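PDB 3E8L: serine proteinase inhibitor A from Sagittaria sagittifolia, which probably inhibits trypsin and chymotrypsin at the same time through two separate reactive sites, and kallikrein weakly, as a Kunitz-type inhibitor. Local coordinates for residues P77-F89 with N126-E138. The protein carries 2 engineered substitutions. Numbering follows the deposited sequence.
Sequences PVMQLGSRYKFSF and NNFSWFEARSTEE. With SO4 (sulfate ion), chain I.
Tyr85 and Phe131 form an antiparallel hydrogen-bonded pair: Phe131 N reaches Tyr85 O at 2.7 Å in a nearly straight bond, and Tyr85 N returns a more bent one to Phe131 O at 2.9 Å. The axes of the short strand segments are inclined at 116°, consistent with tight pairing confined to a short stretch. Next to it, Phe131 CB sits over one face of the Phe87 ring, 3.6 Å from Phe87 CE1, in a CH-pi contact, while the two rings lie oblique, their planes 40° apart. Trp101 meets both phenylalanines, edge-to-face with Phe131, and Phe69 packs edge-to-face on Phe87.

Arg84 and Glu132 run side by side. Bends at chi2 and chi3 fold the arginine so that its NH1 forms a salt bridge with Glu132 OE1 at 3.1 Å; OE1 lies in the guanidinium plane, while NH1 comes on the syn side but tilted 31° out of the carboxylate plane. Arg84 NE bonds to Glu150 O. Glu132 OE2 takes Arg134 NE from above the carboxylate plane at 3.0 Å. The carboxylate, shared by two arginines, is probably kept ionised.

Next along the strand from Tyr85, the extended Lys86 chain crosses the Phe128 ring, its CD over one face 3.6 Å from Phe128 CD2, and NZ makes a cation-pi contact over the same ring and also hydrogen-bonds O1 of a sulfate, probably from the crystallisation liquor.

At the other end, the type II turn from Gln80 to Ser83 lets Gly82 N donate a nearly straight hydrogen bond to Ala133 O, 3.1 Å away, and one water joins Gln80 O and Ser83 O to Ala133 N. Tyr85 OH accepts a bond from Gln80 N at 2.8 Å, tying the strand back to the turn. Strands 84-89 and 130-135 are neighbouring antiparallel strands, flanked by strands 67-70 and 142-147, in the beta-trefoil fold of Kunitz-type inhibitors.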
loop_
_atom_site.group_PDB
_atom_site.type_symbol
_atom_site.label_atom_id
_atom_site.label_comp_id
_atom_site.label_asym_id
_atom_site.label_seq_id
_atom_site.Cartn_x
_atom_site.Cartn_y
_atom_site.Cartn_z
ATOM N N PRO A 77 -9.919 -12.959 -8.577
ATOM C CA PRO A 77 -9.285 -12.102 -9.607
ATOM C C PRO A 77 -10.047 -10.836 -10.045
ATOM O O PRO A 77 -9.623 -10.166 -10.989
ATOM C CB PRO A 77 -9.151 -13.054 -10.815
ATOM C CG PRO A 77 -9.460 -14.429 -10.288
ATOM C CD PRO A 77 -10.384 -14.229 -9.152
ATOM N N VAL A 78 -11.141 -10.497 -9.379
ATOM C CA VAL A 78 -11.981 -9.414 -9.847
ATOM C C VAL A 78 -12.177 -8.387 -8.744
ATOM O O VAL A 78 -12.261 -8.750 -7.582
ATOM C CB VAL A 78 -13.338 -9.975 -10.396
ATOM C CG1 VAL A 78 -14.501 -9.690 -9.470
ATOM C CG2 VAL A 78 -13.608 -9.429 -11.767
ATOM N N MET A 79 -12.228 -7.107 -9.097
ATOM C CA MET A 79 -12.421 -6.058 -8.101
ATOM C C MET A 79 -13.852 -6.118 -7.572
ATOM O O MET A 79 -14.800 -6.107 -8.360
ATOM C CB MET A 79 -12.070 -4.675 -8.689
ATOM C CG MET A 79 -12.433 -3.499 -7.820
ATOM S SD MET A 79 -11.869 -1.832 -8.277
ATOM C CE MET A 79 -11.013 -2.028 -9.812
ATOM N N GLN A 80 -14.002 -6.208 -6.247
ATOM C CA GLN A 80 -15.336 -6.287 -5.625
ATOM C C GLN A 80 -15.735 -4.996 -4.924
ATOM O O GLN A 80 -14.923 -4.388 -4.238
ATOM C CB GLN A 80 -15.454 -7.474 -4.659
ATOM C CG GLN A 80 -15.640 -8.842 -5.325
ATOM C CD GLN A 80 -15.305 -10.021 -4.391
ATOM O OE1 GLN A 80 -14.631 -9.848 -3.354
ATOM N NE2 GLN A 80 -15.769 -11.226 -4.758
ATOM N N LEU A 81 -16.994 -4.593 -5.106
ATOM C CA LEU A 81 -17.560 -3.406 -4.464
ATOM C C LEU A 81 -17.333 -3.399 -2.967
ATOM O O LEU A 81 -17.535 -4.400 -2.297
ATOM C CB LEU A 81 -19.050 -3.320 -4.752
ATOM C CG LEU A 81 -19.617 -2.254 -5.690
ATOM C CD1 LEU A 81 -18.592 -1.571 -6.520
ATOM C CD2 LEU A 81 -20.699 -2.868 -6.551
ATOM N N GLY A 82 -16.853 -2.274 -2.455
ATOM C CA GLY A 82 -16.609 -2.132 -1.029
ATOM C C GLY A 82 -15.261 -2.658 -0.576
ATOM O O GLY A 82 -14.833 -2.400 0.562
ATOM N N SER A 83 -14.583 -3.404 -1.443
ATOM C CA SER A 83 -13.306 -3.998 -1.060
ATOM C C SER A 83 -12.196 -2.994 -1.258
ATOM O O SER A 83 -12.391 -1.931 -1.836
ATOM C CB SER A 83 -13.008 -5.255 -1.867
ATOM O OG SER A 83 -13.648 -6.362 -1.298
ATOM N N ARG A 84 -11.021 -3.348 -0.782
ATOM C CA ARG A 84 -9.898 -2.422 -0.785
ATOM C C ARG A 84 -8.726 -2.909 -1.620
ATOM O O ARG A 84 -8.329 -4.073 -1.550
ATOM C CB ARG A 84 -9.483 -2.084 0.654
ATOM C CG ARG A 84 -10.284 -0.923 1.185
ATOM C CD ARG A 84 -11.659 -1.326 1.734
ATOM N NE ARG A 84 -11.424 -1.850 3.058
ATOM C CZ ARG A 84 -11.920 -1.360 4.174
ATOM N NH1 ARG A 84 -12.774 -0.350 4.156
ATOM N NH2 ARG A 84 -11.562 -1.925 5.309
ATOM N N TYR A 85 -8.193 -1.997 -2.416
ATOM C CA TYR A 85 -7.127 -2.313 -3.343
ATOM C C TYR A 85 -6.059 -1.250 -3.408
ATOM O O TYR A 85 -6.322 -0.060 -3.191
ATOM C CB TYR A 85 -7.705 -2.540 -4.726
ATOM C CG TYR A 85 -8.766 -3.585 -4.697
ATOM C CD1 TYR A 85 -8.433 -4.934 -4.581
ATOM C CD2 TYR A 85 -10.105 -3.232 -4.752
ATOM C CE1 TYR A 85 -9.422 -5.910 -4.537
ATOM C CE2 TYR A 85 -11.097 -4.189 -4.701
ATOM C CZ TYR A 85 -10.756 -5.523 -4.592
ATOM O OH TYR A 85 -11.757 -6.460 -4.551
ATOM N N LYS A 86 -4.845 -1.706 -3.705
ATOM C CA LYS A 86 -3.722 -0.840 -4.034
ATOM C C LYS A 86 -3.904 -0.390 -5.485
ATOM O O LYS A 86 -4.134 -1.227 -6.367
ATOM C CB LYS A 86 -2.443 -1.649 -3.861
ATOM C CG LYS A 86 -1.123 -0.955 -4.184
ATOM C CD LYS A 86 -0.009 -1.787 -3.510
ATOM C CE LYS A 86 1.320 -1.714 -4.234
ATOM N NZ LYS A 86 2.153 -2.914 -3.932
ATOM N N PHE A 87 -3.839 0.921 -5.718
ATOM C CA PHE A 87 -3.907 1.509 -7.070
ATOM C C PHE A 87 -2.494 1.878 -7.507
ATOM O O PHE A 87 -1.777 2.528 -6.757
ATOM C CB PHE A 87 -4.767 2.776 -7.054
ATOM C CG PHE A 87 -6.260 2.525 -7.024
ATOM C CD1 PHE A 87 -6.797 1.383 -6.417
ATOM C CD2 PHE A 87 -7.137 3.465 -7.583
ATOM C CE1 PHE A 87 -8.184 1.179 -6.387
ATOM C CE2 PHE A 87 -8.507 3.267 -7.547
ATOM C CZ PHE A 87 -9.034 2.130 -6.959
ATOM N N SER A 88 -2.091 1.485 -8.713
ATOM C CA SER A 88 -0.732 1.750 -9.181
ATOM C C SER A 88 -0.743 2.144 -10.648
ATOM O O SER A 88 -1.255 1.418 -11.499
ATOM C CB SER A 88 0.159 0.530 -8.972
ATOM O OG SER A 88 0.394 0.280 -7.587
ATOM N N PHE A 89 -0.197 3.309 -10.940
ATOM C CA PHE A 89 -0.069 3.737 -12.301
ATOM C C PHE A 89 0.947 2.892 -13.061
ATOM O O PHE A 89 1.982 2.502 -12.523
ATOM C CB PHE A 89 0.366 5.198 -12.359
ATOM C CG PHE A 89 -0.739 6.184 -12.073
ATOM C CD1 PHE A 89 -1.931 6.160 -12.807
ATOM C CD2 PHE A 89 -0.569 7.157 -11.102
ATOM C CE1 PHE A 89 -2.955 7.094 -12.546
ATOM C CE2 PHE A 89 -1.568 8.094 -10.837
ATOM C CZ PHE A 89 -2.759 8.074 -11.559
ATOM N N ASN A 126 7.622 1.545 1.270
ATOM C CA ASN A 126 6.463 0.705 1.082
ATOM C C ASN A 126 5.135 1.412 1.378
ATOM O O ASN A 126 4.221 0.812 1.944
ATOM C CB ASN A 126 6.607 -0.550 1.935
ATOM C CG ASN A 126 5.777 -1.679 1.411
ATOM O OD1 ASN A 126 5.926 -2.067 0.240
ATOM N ND2 ASN A 126 4.866 -2.207 2.254
ATOM N N ASN A 127 5.039 2.682 1.001
ATOM C CA ASN A 127 3.842 3.497 1.267
ATOM C C ASN A 127 2.760 3.287 0.224
ATOM O O ASN A 127 3.027 3.295 -0.983
ATOM C CB ASN A 127 4.174 4.995 1.318
ATOM C CG ASN A 127 5.046 5.363 2.497
ATOM O OD1 ASN A 127 5.075 4.662 3.507
ATOM N ND2 ASN A 127 5.775 6.459 2.371
ATOM N N PHE A 128 1.542 3.064 0.688
ATOM C CA PHE A 128 0.408 3.098 -0.205
ATOM C C PHE A 128 -0.830 3.081 0.645
ATOM O O PHE A 128 -0.798 2.648 1.788
ATOM C CB PHE A 128 0.408 1.935 -1.197
ATOM C CG PHE A 128 0.341 0.598 -0.560
ATOM C CD1 PHE A 128 1.490 -0.020 -0.067
ATOM C CD2 PHE A 128 -0.863 -0.079 -0.462
ATOM C CE1 PHE A 128 1.427 -1.278 0.537
ATOM C CE2 PHE A 128 -0.911 -1.348 0.133
ATOM C CZ PHE A 128 0.226 -1.932 0.632
ATOM N N SER A 129 -1.914 3.581 0.082
ATOM C CA SER A 129 -3.184 3.484 0.748
ATOM C C SER A 129 -4.058 2.479 0.011
ATOM O O SER A 129 -3.664 1.910 -1.013
ATOM C CB SER A 129 -3.809 4.867 0.857
ATOM O OG SER A 129 -2.903 5.715 1.553
ATOM N N TRP A 130 -5.230 2.239 0.568
ATOM C CA TRP A 130 -6.110 1.204 0.096
ATOM C C TRP A 130 -7.362 1.899 -0.394
ATOM O O TRP A 130 -8.029 2.597 0.366
ATOM C CB TRP A 130 -6.437 0.262 1.251
ATOM C CG TRP A 130 -5.285 -0.612 1.713
ATOM C CD1 TRP A 130 -4.499 -0.439 2.831
ATOM C CD2 TRP A 130 -4.802 -1.805 1.067
ATOM N NE1 TRP A 130 -3.564 -1.461 2.922
ATOM C CE2 TRP A 130 -3.725 -2.304 1.852
ATOM C CE3 TRP A 130 -5.175 -2.498 -0.099
ATOM C CZ2 TRP A 130 -3.027 -3.461 1.508
ATOM C CZ3 TRP A 130 -4.483 -3.654 -0.431
ATOM C CH2 TRP A 130 -3.417 -4.125 0.366
ATOM N N PHE A 131 -7.680 1.725 -1.670
ATOM C CA PHE A 131 -8.819 2.407 -2.245
ATOM C C PHE A 131 -9.976 1.475 -2.564
ATOM O O PHE A 131 -9.792 0.308 -2.924
ATOM C CB PHE A 131 -8.383 3.249 -3.436
ATOM C CG PHE A 131 -7.371 4.284 -3.066
ATOM C CD1 PHE A 131 -7.751 5.611 -2.877
ATOM C CD2 PHE A 131 -6.039 3.933 -2.870
ATOM C CE1 PHE A 131 -6.810 6.584 -2.516
ATOM C CE2 PHE A 131 -5.102 4.895 -2.512
ATOM C CZ PHE A 131 -5.496 6.217 -2.331
ATOM N N GLU A 132 -11.169 2.030 -2.419
ATOM C CA GLU A 132 -12.406 1.296 -2.393
ATOM C C GLU A 132 -13.265 1.909 -3.480
ATOM O O GLU A 132 -13.356 3.136 -3.563
ATOM C CB GLU A 132 -13.039 1.531 -1.017
ATOM C CG GLU A 132 -14.315 0.772 -0.705
ATOM C CD GLU A 132 -14.786 0.991 0.726
ATOM O OE1 GLU A 132 -13.939 1.045 1.637
ATOM O OE2 GLU A 132 -16.004 1.101 0.953
ATOM N N ALA A 133 -13.855 1.081 -4.338
ATOM C CA ALA A 133 -14.876 1.574 -5.263
ATOM C C ALA A 133 -16.212 1.394 -4.570
ATOM O O ALA A 133 -16.538 0.294 -4.093
ATOM C CB ALA A 133 -14.855 0.810 -6.570
ATOM N N ARG A 134 -16.976 2.470 -4.487
ATOM C CA ARG A 134 -18.293 2.417 -3.879
ATOM C C ARG A 134 -19.326 2.677 -4.958
ATOM O O ARG A 134 -19.070 3.446 -5.896
ATOM C CB ARG A 134 -18.417 3.467 -2.773
ATOM C CG ARG A 134 -17.795 3.059 -1.473
ATOM C CD ARG A 134 -18.022 4.128 -0.432
ATOM N NE ARG A 134 -17.245 3.863 0.778
ATOM C CZ ARG A 134 -16.962 4.768 1.706
ATOM N NH1 ARG A 134 -17.382 6.016 1.583
ATOM N NH2 ARG A 134 -16.256 4.413 2.765
ATOM N N SER A 135 -20.493 2.055 -4.815
ATOM C CA SER A 135 -21.545 2.168 -5.822
ATOM C C SER A 135 -22.212 3.544 -5.860
ATOM O O SER A 135 -22.175 4.317 -4.892
ATOM C CB SER A 135 -22.591 1.080 -5.620
ATOM O OG SER A 135 -23.321 1.338 -4.435
ATOM N N THR A 136 -22.826 3.816 -7.007
ATOM C CA THR A 136 -23.558 5.057 -7.282
ATOM C C THR A 136 -24.911 4.635 -7.811
ATOM O O THR A 136 -25.114 3.450 -8.072
ATOM C CB THR A 136 -22.754 5.926 -8.302
ATOM O OG1 THR A 136 -21.642 6.517 -7.613
ATOM C CG2 THR A 136 -23.565 7.027 -8.945
ATOM N N GLU A 137 -25.833 5.591 -7.951
ATOM C CA GLU A 137 -27.159 5.352 -8.505
ATOM C C GLU A 137 -27.104 4.729 -9.889
ATOM O O GLU A 137 -28.071 4.080 -10.323
ATOM C CB GLU A 137 -27.949 6.663 -8.605
ATOM C CG GLU A 137 -28.298 7.335 -7.283
ATOM C CD GLU A 137 -29.295 6.543 -6.428
ATOM O OE1 GLU A 137 -29.753 5.461 -6.863
ATOM O OE2 GLU A 137 -29.614 7.010 -5.306
ATOM N N GLU A 138 -26.006 4.966 -10.608
ATOM C CA GLU A 138 -25.870 4.402 -11.946
ATOM C C GLU A 138 -24.754 3.380 -12.066
ATOM O O GLU A 138 -23.636 3.595 -11.580
ATOM C CB GLU A 138 -25.763 5.484 -13.023
ATOM C CG GLU A 138 -24.766 6.580 -12.750
ATOM C CD GLU A 138 -24.664 7.589 -13.896
ATOM O OE1 GLU A 138 -24.156 8.704 -13.627
ATOM O OE2 GLU A 138 -25.085 7.279 -15.049
HETATM S S SO4 I . -0.072 -5.578 -1.954
HETATM O O1 SO4 I . 1.164 -4.871 -1.608
HETATM O O2 SO4 I . 0.089 -6.281 -3.226
HETATM O O3 SO4 I . -0.433 -6.512 -0.886
HETATM O O4 SO4 I . -1.158 -4.618 -2.118
HETATM O O HOH W 1 -13.356 -1.890 -4.614
#